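Local coordinates for NAD(P)-dependent oxidoreductase (Pseudomonas putida, PDB 7A3W), which probably catalyses NADPH-dependent reduction of imines, together with conjugate reduction and reductive amination, as a dimeric imine reductase, at residues Ala64-Ile69 / His150-Thr155; Ala247-Val252 / Ala268-Cys273; Ala189-Gly194 / Gln206-Leu211; Arg109-Val114 / Gly119-Ala124. One frame throughout, in Å; residues are numbered along the deposited sequence. Where two conformers were deposited one is given.

Contact 1 of 4, residues Ala64-Ile69 / His150-Thr155; sequences ASNLII and HAHEST
L67 and H152 meet where helix 146-157 packs on strand 67-70 in the sheet of the Rossmann-type NADPH-binding domain. The two side chains lie alongside each other, pointing opposite ways. L67 lays CB over one face of the imidazole, a CH-pi contact of 4.1 Å from CB to the centroid of the H152 ring. Its CD1 lies over the same face, off centre, 3.9 Å from CG of H152. With CG opposite its backbone N (chi1 177°), L67 reaches out toward the helix, and CD2 goes on past the ring to meet T155 tip to tip.

N66 approaches the ring differently. Its amide stands almost upright to the imidazole, with the planes 88° apart, and it comes to the ring edge. OD1 of N66 lies 3.4 Å from CE1 of H152. No direct hydrogen bond joins the segments. A water in the ring plane lies 2.8 Å from NE2 of H152 and gives a weak bond to the backbone O of N66. T95 touches the imidazole from the neighbouring strand 95-98, and V11 touches T155 from strand 10-14. The methyl pair is the tight point, with L67 CD2 3.4 Å from T155 CG2.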
loop_
_atom_site.group_PDB
_atom_site.type_symbol
_atom_site.label_atom_id
_atom_site.label_comp_id
_atom_site.label_asym_id
_atom_site.label_seq_id
_atom_site.Cartn_x
_atom_site.Cartn_y
_atom_site.Cartn_z
ATOM N N ALA B 64 -21.529 26.219 24.163
ATOM C CA ALA B 64 -21.692 25.221 25.245
ATOM C C ALA B 64 -20.337 24.742 25.785
ATOM O O ALA B 64 -20.299 24.231 26.913
ATOM C CB ALA B 64 -22.504 24.066 24.719
ATOM N N SER B 65 -19.258 24.837 25.006
ATOM C CA SER B 65 -17.974 24.152 25.319
ATOM C C SER B 65 -16.778 25.048 24.993
ATOM O O SER B 65 -16.899 25.928 24.114
ATOM C CB SER B 65 -17.881 22.828 24.573
ATOM O OG SER B 65 -19.049 22.061 24.764
ATOM N N ASN B 66 -15.629 24.752 25.609
ATOM C CA ASN B 66 -14.346 25.413 25.235
ATOM C C ASN B 66 -13.566 24.525 24.242
ATOM O O ASN B 66 -12.519 24.979 23.790
ATOM C CB ASN B 66 -13.505 25.770 26.468
ATOM C CG ASN B 66 -12.809 24.578 27.092
ATOM O OD1 ASN B 66 -13.080 23.430 26.745
ATOM N ND2 ASN B 66 -11.872 24.839 27.994
ATOM N N LEU B 67 -14.055 23.326 23.894
ATOM C CA LEU B 67 -13.458 22.483 22.823
ATOM C C LEU B 67 -14.550 22.089 21.820
ATOM O O LEU B 67 -15.506 21.416 22.202
ATOM C CB LEU B 67 -12.813 21.233 23.428
ATOM C CG LEU B 67 -12.229 20.251 22.414
ATOM C CD1 LEU B 67 -11.182 20.919 21.549
ATOM C CD2 LEU B 67 -11.665 19.026 23.119
ATOM N N ILE B 68 -14.421 22.568 20.595
ATOM C CA ILE B 68 -15.441 22.438 19.528
ATOM C C ILE B 68 -14.831 21.615 18.389
ATOM O O ILE B 68 -13.955 22.135 17.659
ATOM C CB ILE B 68 -15.876 23.814 19.010
ATOM C CG1 ILE B 68 -16.156 24.859 20.098
ATOM C CG2 ILE B 68 -17.035 23.621 18.041
ATOM C CD1 ILE B 68 -17.130 24.428 21.181
ATOM N N ILE B 69 -15.319 20.398 18.192
ATOM C CA ILE B 69 -14.780 19.452 17.169
ATOM C C ILE B 69 -15.720 19.478 15.969
ATOM O O ILE B 69 -16.919 19.287 16.159
ATOM C CB ILE B 69 -14.623 18.043 17.750
ATOM C CG1 ILE B 69 -13.592 18.038 18.881
ATOM C CG2 ILE B 69 -14.286 17.055 16.649
ATOM C CD1 ILE B 69 -13.691 16.821 19.762
ATOM N N HIS B 150 -2.174 21.514 23.015
ATOM C CA HIS B 150 -1.618 20.876 24.235
ATOM C C HIS B 150 -2.621 20.987 25.385
ATOM O O HIS B 150 -2.755 20.004 26.142
ATOM C CB HIS B 150 -0.191 21.374 24.516
ATOM C CG HIS B 150 0.778 20.881 23.494
ATOM N ND1 HIS B 150 1.271 19.598 23.494
ATOM C CD2 HIS B 150 1.305 21.476 22.398
ATOM C CE1 HIS B 150 2.076 19.435 22.459
ATOM N NE2 HIS B 150 2.110 20.569 21.765
ATOM N N ALA B 151 -3.328 22.107 25.518
ATOM C CA ALA B 151 -4.385 22.280 26.547
ATOM C C ALA B 151 -5.449 21.171 26.404
ATOM O O ALA B 151 -5.923 20.626 27.434
ATOM C CB ALA B 151 -4.962 23.660 26.463
ATOM N N HIS B 152 -5.809 20.791 25.173
ATOM C CA HIS B 152 -6.887 19.795 24.910
ATOM C C HIS B 152 -6.336 18.417 24.538
ATOM O O HIS B 152 -7.133 17.542 24.197
ATOM C CB HIS B 152 -7.843 20.378 23.865
ATOM C CG HIS B 152 -8.541 21.585 24.370
ATOM N ND1 HIS B 152 -9.523 21.503 25.336
ATOM C CD2 HIS B 152 -8.391 22.898 24.079
ATOM C CE1 HIS B 152 -9.948 22.723 25.602
ATOM N NE2 HIS B 152 -9.285 23.589 24.836
ATOM N N GLU B 153 -5.018 18.214 24.609
ATOM C CA GLU B 153 -4.364 16.986 24.090
ATOM C C GLU B 153 -4.975 15.758 24.772
ATOM O O GLU B 153 -5.248 14.788 24.059
ATOM C CB GLU B 153 -2.851 17.065 24.288
ATOM C CG GLU B 153 -2.093 15.832 23.841
ATOM C CD GLU B 153 -0.592 15.967 24.004
ATOM O OE1 GLU B 153 0.135 15.315 23.238
ATOM O OE2 GLU B 153 -0.162 16.752 24.868
ATOM N N SER B 154 -5.141 15.778 26.095
ATOM C CA SER B 154 -5.677 14.604 26.837
ATOM C C SER B 154 -7.115 14.317 26.409
ATOM O O SER B 154 -7.462 13.150 26.219
ATOM C CB SER B 154 -5.619 14.796 28.306
ATOM O OG SER B 154 -4.273 14.836 28.682
ATOM N N THR B 155 -7.928 15.343 26.273
ATOM C CA THR B 155 -9.318 15.168 25.791
ATOM C C THR B 155 -9.280 14.528 24.408
ATOM O O THR B 155 -9.992 13.545 24.218
ATOM C CB THR B 155 -10.076 16.491 25.763
ATOM O OG1 THR B 155 -10.050 16.919 27.122
ATOM C CG2 THR B 155 -11.502 16.347 25.275
HETATM O O HOH W 1 -9.413 26.339 24.536
#

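Contact 2 of 4, residues Ala247-Val252 / Ala268-Cys273; sequences AGQEVV and AYLSYC
Q249 and L270 bury the most surface, followed by Y269. They join two antiparallel helices of the C-terminal domain, 242-258 and 264-278, whose local axes pass 10.6 Å apart at 157°. Q249 bends at chi2 (71°) and turns its aliphatic part to the edge of the Y269 ring. CG of Q249 lies 3.6 Å from CE2 of Y269, and CB is close to the same carbon, in the ring plane. The amide and ring planes are 73° apart, and the Q249 chain runs across the ring edge.

CD2 of L270 lies 3.9 Å from CB of Q249 and reaches CG of E250, whose carboxylate forms a salt bridge with R274.

A water donates to OE1 of Q249 at 3.1 Å and accepts from OH of Y269 at 2.8 Å. NE2 of Q249 bonds to the backbone O of Y181 of the second subunit, whose F185 stacks on the Y269 ring. With both ends partnered, the Q249 amide should be fixed in rotation. The nearest Q249 side-chain atom is about 8 Å from bound NADPH, whose pocket V244 helps to line. The direct contact between the helices is apolar, while the amide ties it to the dimer interface.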
loop_
_atom_site.group_PDB
_atom_site.type_symbol
_atom_site.label_atom_id
_atom_site.label_comp_id
_atom_site.label_asym_id
_atom_site.label_seq_id
_atom_site.Cartn_x
_atom_site.Cartn_y
_atom_site.Cartn_z
ATOM N N ALA B 247 9.856 -4.626 -17.340
ATOM C CA ALA B 247 9.702 -5.910 -18.056
ATOM C C ALA B 247 8.780 -6.806 -17.235
ATOM O O ALA B 247 7.938 -7.452 -17.801
ATOM C CB ALA B 247 11.036 -6.556 -18.302
ATOM N N GLY B 248 8.974 -6.850 -15.920
ATOM C CA GLY B 248 8.129 -7.654 -15.018
ATOM C C GLY B 248 6.692 -7.163 -14.995
ATOM O O GLY B 248 5.781 -7.993 -15.095
ATOM N N GLN B 249 6.465 -5.856 -14.864
ATOM C CA GLN B 249 5.083 -5.338 -14.711
ATOM C C GLN B 249 4.355 -5.414 -16.056
ATOM O O GLN B 249 3.125 -5.397 -16.031
ATOM C CB GLN B 249 5.028 -3.936 -14.102
ATOM C CG GLN B 249 3.826 -3.765 -13.195
ATOM C CD GLN B 249 3.912 -4.528 -11.894
ATOM O OE1 GLN B 249 4.919 -5.159 -11.593
ATOM N NE2 GLN B 249 2.857 -4.448 -11.098
ATOM N N GLU B 250 5.065 -5.522 -17.178
ATOM C CA GLU B 250 4.377 -5.702 -18.474
ATOM C C GLU B 250 3.784 -7.114 -18.523
ATOM O O GLU B 250 2.755 -7.317 -19.184
ATOM C CB GLU B 250 5.327 -5.454 -19.639
ATOM C CG GLU B 250 5.624 -3.991 -19.868
ATOM C CD GLU B 250 6.723 -3.744 -20.893
ATOM O OE1 GLU B 250 7.508 -4.676 -21.155
ATOM O OE2 GLU B 250 6.816 -2.612 -21.407
ATOM N N VAL B 251 4.388 -8.064 -17.820
ATOM C CA VAL B 251 3.820 -9.433 -17.645
ATOM C C VAL B 251 2.591 -9.340 -16.743
ATOM O O VAL B 251 1.579 -9.953 -17.047
ATOM C CB VAL B 251 4.898 -10.396 -17.115
ATOM C CG1 VAL B 251 4.361 -11.793 -16.833
ATOM C CG2 VAL B 251 6.042 -10.454 -18.119
ATOM N N VAL B 252 2.659 -8.588 -15.651
ATOM C CA VAL B 252 1.480 -8.369 -14.764
ATOM C C VAL B 252 0.342 -7.773 -15.619
ATOM O O VAL B 252 -0.777 -8.266 -15.556
ATOM C CB VAL B 252 1.842 -7.482 -13.566
ATOM C CG1 VAL B 252 0.622 -7.113 -12.737
ATOM C CG2 VAL B 252 2.882 -8.153 -12.675
ATOM N N ALA B 268 -0.871 3.189 -14.099
ATOM C CA ALA B 268 -0.305 4.370 -13.406
ATOM C C ALA B 268 1.160 4.106 -13.044
ATOM O O ALA B 268 2.031 4.928 -13.360
ATOM C CB ALA B 268 -1.153 4.715 -12.204
ATOM N N TYR B 269 1.450 2.991 -12.392
ATOM C CA TYR B 269 2.838 2.646 -12.007
ATOM C C TYR B 269 3.715 2.551 -13.259
ATOM O O TYR B 269 4.825 3.085 -13.265
ATOM C CB TYR B 269 2.847 1.342 -11.220
ATOM C CG TYR B 269 4.201 0.704 -11.097
ATOM C CD1 TYR B 269 5.176 1.193 -10.232
ATOM C CD2 TYR B 269 4.506 -0.409 -11.851
ATOM C CE1 TYR B 269 6.407 0.577 -10.123
ATOM C CE2 TYR B 269 5.728 -1.036 -11.755
ATOM C CZ TYR B 269 6.669 -0.563 -10.866
ATOM O OH TYR B 269 7.867 -1.210 -10.796
ATOM N N LEU B 270 3.229 1.911 -14.322
ATOM C CA LEU B 270 4.051 1.750 -15.555
ATOM C C LEU B 270 4.340 3.127 -16.155
ATOM O O LEU B 270 5.472 3.313 -16.644
ATOM C CB LEU B 270 3.353 0.823 -16.550
ATOM C CG LEU B 270 3.651 -0.659 -16.356
ATOM C CD1 LEU B 270 2.758 -1.502 -17.255
ATOM C CD2 LEU B 270 5.124 -0.958 -16.609
ATOM N N SER B 271 3.384 4.054 -16.105
ATOM C CA SER B 271 3.580 5.429 -16.632
ATOM C C SER B 271 4.709 6.109 -15.857
ATOM O O SER B 271 5.508 6.826 -16.469
ATOM C CB SER B 271 2.298 6.243 -16.611
ATOM O OG SER B 271 1.993 6.712 -15.304
ATOM N N TYR B 272 4.816 5.886 -14.545
ATOM C CA TYR B 272 5.874 6.508 -13.725
ATOM C C TYR B 272 7.219 5.854 -14.066
ATOM O O TYR B 272 8.242 6.561 -14.175
ATOM C CB TYR B 272 5.530 6.409 -12.245
ATOM C CG TYR B 272 4.294 7.173 -11.842
ATOM C CD1 TYR B 272 3.768 8.170 -12.645
ATOM C CD2 TYR B 272 3.688 6.945 -10.613
ATOM C CE1 TYR B 272 2.658 8.898 -12.261
ATOM C CE2 TYR B 272 2.580 7.678 -10.208
ATOM C CZ TYR B 272 2.059 8.656 -11.043
ATOM O OH TYR B 272 0.965 9.403 -10.701
ATOM N N CYS B 273 7.227 4.534 -14.231
ATOM C CA CYS B 273 8.407 3.792 -14.720
ATOM C C CYS B 273 8.879 4.384 -16.045
ATOM O O CYS B 273 10.076 4.606 -16.184
ATOM C CB CYS B 273 8.108 2.319 -14.893
ATOM S SG CYS B 273 7.984 1.463 -13.299
HETATM O O HOH W 2 7.788 -3.963 -11.473
#

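Contact 3 of 4, residues Ala189-Gly194 / Gln206-Leu211; sequences AAWLEG and QDFKAL
F208 sets its ring against the indole of W191, with CE2 over one face of the indole. CE2 of F208 lies 3.4 Å from NE1 of W191 and 3.8 Å from CD1 of W191. The pair is oblique: the planes are 46° apart, and the centroids of the F208 ring and the five-membered ring of W191 lie 5.1 Å apart. CZ2 of W191 stands at the edge of the phenyl ring, in its plane. One face of that ring carries the backbone carbonyl of G194, with C of G194 3.6 Å from CZ of F208 and O of G194 set off toward the rim.

With CG opposite the backbone N in both (chi1 -179° and -170°), each ring extends from its helix toward the other. The indole and the phenyl pass side by side. NE1 of W191 hydrogen-bonds to OG of S212.

The contact joins the long helix 173-200 to helix 205-232, the next helix in the C-terminal domain. A195 and A198 of helix 173-200 also touch F208. The second subunit adds F183, edge-to-face with W191, and L180 against F208, so the helix pair is part of the dimer interface.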
loop_
_atom_site.group_PDB
_atom_site.type_symbol
_atom_site.label_atom_id
_atom_site.label_comp_id
_atom_site.label_asym_id
_atom_site.label_seq_id
_atom_site.Cartn_x
_atom_site.Cartn_y
_atom_site.Cartn_z
ATOM N N ALA B 189 -6.676 0.623 -4.022
ATOM C CA ALA B 189 -7.121 0.301 -5.391
ATOM C C ALA B 189 -6.191 -0.775 -5.986
ATOM O O ALA B 189 -6.693 -1.718 -6.661
ATOM C CB ALA B 189 -7.163 1.527 -6.236
ATOM N N ALA B 190 -4.886 -0.651 -5.761
ATOM C CA ALA B 190 -3.898 -1.656 -6.225
ATOM C C ALA B 190 -4.258 -3.007 -5.604
ATOM O O ALA B 190 -4.169 -4.012 -6.288
ATOM C CB ALA B 190 -2.484 -1.251 -5.838
ATOM N N TRP B 191 -4.564 -3.039 -4.302
ATOM C CA TRP B 191 -4.911 -4.310 -3.622
ATOM C C TRP B 191 -6.134 -4.949 -4.297
ATOM O O TRP B 191 -6.105 -6.167 -4.591
ATOM C CB TRP B 191 -5.146 -4.103 -2.128
ATOM C CG TRP B 191 -5.468 -5.410 -1.486
ATOM C CD1 TRP B 191 -4.577 -6.348 -1.068
ATOM C CD2 TRP B 191 -6.778 -5.967 -1.261
ATOM N NE1 TRP B 191 -5.234 -7.434 -0.561
ATOM C CE2 TRP B 191 -6.585 -7.239 -0.685
ATOM C CE3 TRP B 191 -8.084 -5.513 -1.458
ATOM C CZ2 TRP B 191 -7.651 -8.061 -0.318
ATOM C CZ3 TRP B 191 -9.135 -6.336 -1.131
ATOM C CH2 TRP B 191 -8.925 -7.584 -0.546
ATOM N N LEU B 192 -7.178 -4.160 -4.547
ATOM C CA LEU B 192 -8.409 -4.634 -5.225
ATOM C C LEU B 192 -8.036 -5.177 -6.601
ATOM O O LEU B 192 -8.545 -6.244 -6.970
ATOM C CB LEU B 192 -9.411 -3.484 -5.379
ATOM C CG LEU B 192 -10.028 -2.991 -4.081
ATOM C CD1 LEU B 192 -10.719 -1.648 -4.300
ATOM C CD2 LEU B 192 -10.984 -4.041 -3.547
ATOM N N GLU B 193 -7.213 -4.444 -7.338
ATOM C CA GLU B 193 -6.767 -4.845 -8.698
ATOM C C GLU B 193 -6.098 -6.236 -8.649
ATOM O O GLU B 193 -6.425 -7.093 -9.478
ATOM C CB GLU B 193 -5.859 -3.746 -9.212
ATOM C CG GLU B 193 -5.483 -3.905 -10.648
ATOM C CD GLU B 193 -4.965 -2.613 -11.269
ATOM O OE1 GLU B 193 -5.669 -1.563 -11.151
ATOM O OE2 GLU B 193 -3.895 -2.649 -11.883
ATOM N N GLY B 194 -5.232 -6.479 -7.659
ATOM C CA GLY B 194 -4.616 -7.796 -7.415
ATOM C C GLY B 194 -5.623 -8.851 -6.971
ATOM O O GLY B 194 -5.558 -9.997 -7.466
ATOM N N GLN B 206 -10.358 -14.615 0.433
ATOM C CA GLN B 206 -9.809 -14.973 1.768
ATOM C C GLN B 206 -8.383 -15.505 1.596
ATOM O O GLN B 206 -7.525 -15.183 2.454
ATOM C CB GLN B 206 -10.674 -15.965 2.545
ATOM C CG GLN B 206 -11.916 -15.348 3.184
ATOM C CD GLN B 206 -11.635 -14.249 4.188
ATOM O OE1 GLN B 206 -12.070 -13.100 4.032
ATOM N NE2 GLN B 206 -10.922 -14.597 5.252
ATOM N N ASP B 207 -8.121 -16.279 0.540
ATOM C CA ASP B 207 -6.763 -16.822 0.288
ATOM C C ASP B 207 -5.841 -15.662 -0.123
ATOM O O ASP B 207 -4.718 -15.619 0.336
ATOM C CB ASP B 207 -6.794 -17.968 -0.717
ATOM C CG ASP B 207 -7.423 -19.243 -0.171
ATOM O OD1 ASP B 207 -7.516 -19.390 1.100
ATOM O OD2 ASP B 207 -7.798 -20.076 -0.997
ATOM N N PHE B 208 -6.312 -14.714 -0.926
ATOM C CA PHE B 208 -5.492 -13.530 -1.299
ATOM C C PHE B 208 -5.231 -12.650 -0.070
ATOM O O PHE B 208 -4.113 -12.157 0.087
ATOM C CB PHE B 208 -6.165 -12.755 -2.426
ATOM C CG PHE B 208 -5.271 -11.696 -3.004
ATOM C CD1 PHE B 208 -4.193 -12.048 -3.807
ATOM C CD2 PHE B 208 -5.497 -10.356 -2.724
ATOM C CE1 PHE B 208 -3.386 -11.067 -4.352
ATOM C CE2 PHE B 208 -4.679 -9.388 -3.273
ATOM C CZ PHE B 208 -3.635 -9.744 -4.070
ATOM N N LYS B 209 -6.223 -12.478 0.810
ATOM C CA LYS B 209 -6.040 -11.799 2.127
ATOM C C LYS B 209 -4.909 -12.484 2.918
ATOM O O LYS B 209 -4.091 -11.775 3.543
ATOM C CB LYS B 209 -7.345 -11.834 2.930
ATOM C CG LYS B 209 -7.216 -11.549 4.429
ATOM C CD LYS B 209 -8.469 -11.935 5.197
ATOM C CE LYS B 209 -8.254 -12.003 6.693
ATOM N NZ LYS B 209 -9.377 -12.676 7.379
ATOM N N ALA B 210 -4.868 -13.820 2.941
ATOM C CA ALA B 210 -3.866 -14.563 3.741
ATOM C C ALA B 210 -2.452 -14.336 3.179
ATOM O O ALA B 210 -1.508 -14.352 3.958
ATOM C CB ALA B 210 -4.206 -16.027 3.786
ATOM N N LEU B 211 -2.311 -14.095 1.878
ATOM C CA LEU B 211 -0.992 -13.864 1.225
ATOM C C LEU B 211 -0.605 -12.368 1.268
ATOM O O LEU B 211 0.595 -12.044 1.097
ATOM C CB LEU B 211 -1.077 -14.328 -0.232
ATOM C CG LEU B 211 -1.234 -15.832 -0.414
ATOM C CD1 LEU B 211 -1.626 -16.164 -1.845
ATOM C CD2 LEU B 211 0.034 -16.565 0.002
#

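Contact 4 of 4, residues Arg109-Val114 / Gly119-Ala124; sequences RIAKRV and GLYVDA
Y121 has CG opposite its own backbone N (chi1 -174°), which carries the ring from the strand onto helix 109-114. From the helix, I110 brings its CG2 branch to the ring, since chi1 of -68° places CG2 opposite the backbone N and so turns this methyl to the tyrosine. CG2 of I110 lies 3.4 Å from CE1 of Y121 and 3.7 Å from CZ of the same ring. A111 covers one face of the ring with CA, and its CB lies 3.9 Å from CD2 of Y121. V114 comes in across the Y121 side chain, with CG2 4.1 Å from CD1 of Y121.

These residues belong to the beta-alpha-beta unit of strand 95-98, helix 104-116 and strand 120-126 in the Rossmann-type domain. The helix runs nearly antiparallel to strand 120-124, with local axes 8.0 Å apart at 160°. The chain turns back between them, and G119 N donates to V114 O at 3.0 Å. CG1 of V114 packs on the G119 backbone, 3.5 Å from C of G119.

The phenol end of Y121 is held on the strand side. Its OH hydrogen-bonds to ND2 of N98 and, weakly, to OD1 of D123. That carboxylate oxygen also forms a salt bridge with NZ of K75. Helix 75-83 covers I110 through K75, F78 and Q79.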
loop_
_atom_site.group_PDB
_atom_site.type_symbol
_atom_site.label_atom_id
_atom_site.label_comp_id
_atom_site.label_asym_id
_atom_site.label_seq_id
_atom_site.Cartn_x
_atom_site.Cartn_y
_atom_site.Cartn_z
ATOM N N ARG B 109 -8.945 30.494 5.209
ATOM C CA ARG B 109 -10.196 31.275 5.408
ATOM C C ARG B 109 -10.762 30.994 6.804
ATOM O O ARG B 109 -11.115 31.963 7.514
ATOM C CB ARG B 109 -11.210 30.951 4.311
ATOM C CG ARG B 109 -10.836 31.518 2.949
ATOM C CD ARG B 109 -11.974 31.444 1.952
ATOM N NE ARG B 109 -11.635 32.132 0.716
ATOM N N ILE B 110 -10.815 29.724 7.197
ATOM C CA ILE B 110 -11.404 29.318 8.501
ATOM C C ILE B 110 -10.544 29.868 9.635
ATOM O O ILE B 110 -11.130 30.475 10.553
ATOM C CB ILE B 110 -11.602 27.805 8.587
ATOM C CG1 ILE B 110 -12.695 27.369 7.615
ATOM C CG2 ILE B 110 -11.920 27.378 10.005
ATOM C CD1 ILE B 110 -12.670 25.886 7.305
ATOM N N ALA B 111 -9.224 29.723 9.557
ATOM C CA ALA B 111 -8.307 30.201 10.623
ATOM C C ALA B 111 -8.518 31.713 10.838
ATOM O O ALA B 111 -8.515 32.147 11.989
ATOM C CB ALA B 111 -6.869 29.885 10.288
ATOM N N LYS B 112 -8.714 32.464 9.752
ATOM C CA LYS B 112 -8.904 33.927 9.773
ATOM C C LYS B 112 -10.218 34.237 10.502
ATOM O O LYS B 112 -10.178 34.995 11.487
ATOM C CB LYS B 112 -8.883 34.447 8.329
ATOM C CG LYS B 112 -8.963 35.948 8.157
ATOM C CD LYS B 112 -9.534 36.379 6.804
ATOM N N ARG B 113 -11.330 33.635 10.062
ATOM C CA ARG B 113 -12.668 33.840 10.676
ATOM C C ARG B 113 -12.621 33.463 12.168
ATOM O O ARG B 113 -13.123 34.260 12.949
ATOM C CB ARG B 113 -13.745 33.049 9.920
ATOM C CG ARG B 113 -14.052 33.588 8.533
ATOM C CD ARG B 113 -15.517 33.337 8.137
ATOM N NE ARG B 113 -16.186 34.554 7.704
ATOM C CZ ARG B 113 -16.645 35.512 8.520
ATOM N NH1 ARG B 113 -16.535 35.400 9.836
ATOM N NH2 ARG B 113 -17.223 36.584 8.004
ATOM N N VAL B 114 -12.007 32.338 12.548
ATOM C CA VAL B 114 -11.970 31.905 13.974
ATOM C C VAL B 114 -11.191 32.962 14.765
ATOM O O VAL B 114 -11.653 33.371 15.866
ATOM C CB VAL B 114 -11.412 30.481 14.162
ATOM C CG1 VAL B 114 -11.099 30.165 15.622
ATOM C CG2 VAL B 114 -12.351 29.434 13.575
ATOM N N GLY B 119 -11.244 33.156 18.784
ATOM C CA GLY B 119 -11.117 31.706 19.004
ATOM C C GLY B 119 -9.715 31.249 18.673
ATOM O O GLY B 119 -8.935 32.033 18.104
ATOM N N LEU B 120 -9.400 30.029 19.066
ATOM C CA LEU B 120 -8.113 29.343 18.810
ATOM C C LEU B 120 -8.411 28.220 17.822
ATOM O O LEU B 120 -9.457 27.566 17.995
ATOM C CB LEU B 120 -7.586 28.737 20.110
ATOM C CG LEU B 120 -6.798 29.612 21.084
ATOM C CD1 LEU B 120 -6.939 31.090 20.830
ATOM C CD2 LEU B 120 -7.191 29.262 22.506
ATOM N N TYR B 121 -7.536 27.981 16.849
ATOM C CA TYR B 121 -7.813 27.063 15.723
ATOM C C TYR B 121 -6.734 25.994 15.604
ATOM O O TYR B 121 -5.502 26.293 15.567
ATOM C CB TYR B 121 -7.916 27.834 14.410
ATOM C CG TYR B 121 -8.338 26.959 13.265
ATOM C CD1 TYR B 121 -9.599 26.388 13.224
ATOM C CD2 TYR B 121 -7.448 26.619 12.261
ATOM C CE1 TYR B 121 -9.986 25.556 12.179
ATOM C CE2 TYR B 121 -7.810 25.778 11.221
ATOM C CZ TYR B 121 -9.085 25.256 11.168
ATOM O OH TYR B 121 -9.420 24.458 10.108
ATOM N N VAL B 122 -7.197 24.747 15.512
ATOM C CA VAL B 122 -6.360 23.561 15.230
ATOM C C VAL B 122 -7.014 22.839 14.054
ATOM O O VAL B 122 -8.205 22.540 14.133
ATOM C CB VAL B 122 -6.234 22.670 16.478
ATOM C CG1 VAL B 122 -5.339 21.479 16.218
ATOM C CG2 VAL B 122 -5.723 23.477 17.651
ATOM N N ASP B 123 -6.237 22.583 13.007
ATOM C CA ASP B 123 -6.701 21.784 11.851
ATOM C C ASP B 123 -6.292 20.333 12.097
ATOM O O ASP B 123 -5.279 20.091 12.789
ATOM C CB ASP B 123 -6.169 22.363 10.546
ATOM C CG ASP B 123 -7.058 21.916 9.401
ATOM O OD1 ASP B 123 -8.233 22.282 9.454
ATOM O OD2 ASP B 123 -6.577 21.175 8.517
ATOM N N ALA B 124 -7.080 19.367 11.635
ATOM C CA ALA B 124 -6.862 17.959 12.022
ATOM C C ALA B 124 -7.288 17.035 10.881
ATOM O O ALA B 124 -7.944 17.476 9.902
ATOM C CB ALA B 124 -7.549 17.642 13.323
#

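In the fold
Contacts 1 and 4 pack helices on the same sheet of the NADPH-binding domain. Their centres are about 14 Å apart, and contact 4 is nested inside the chain loop closed by contact 1. Contact 4 is buried, and contact 1 only partly so, with a water at its imidazole edge. Neither touches the other subunit. Contacts 2 and 3 are buried helix pairs of the C-terminal domain, with centres about 18 Å apart, and both also meet the second subunit. Aromatic rings feature in all four, but their partners differ. Leucine and an amide meet the imidazole in contact 1. Aliphatic helix residues meet tyrosine in contact 4. Contact 2 adds a water-bridged amide, and contact 3 an aromatic pair.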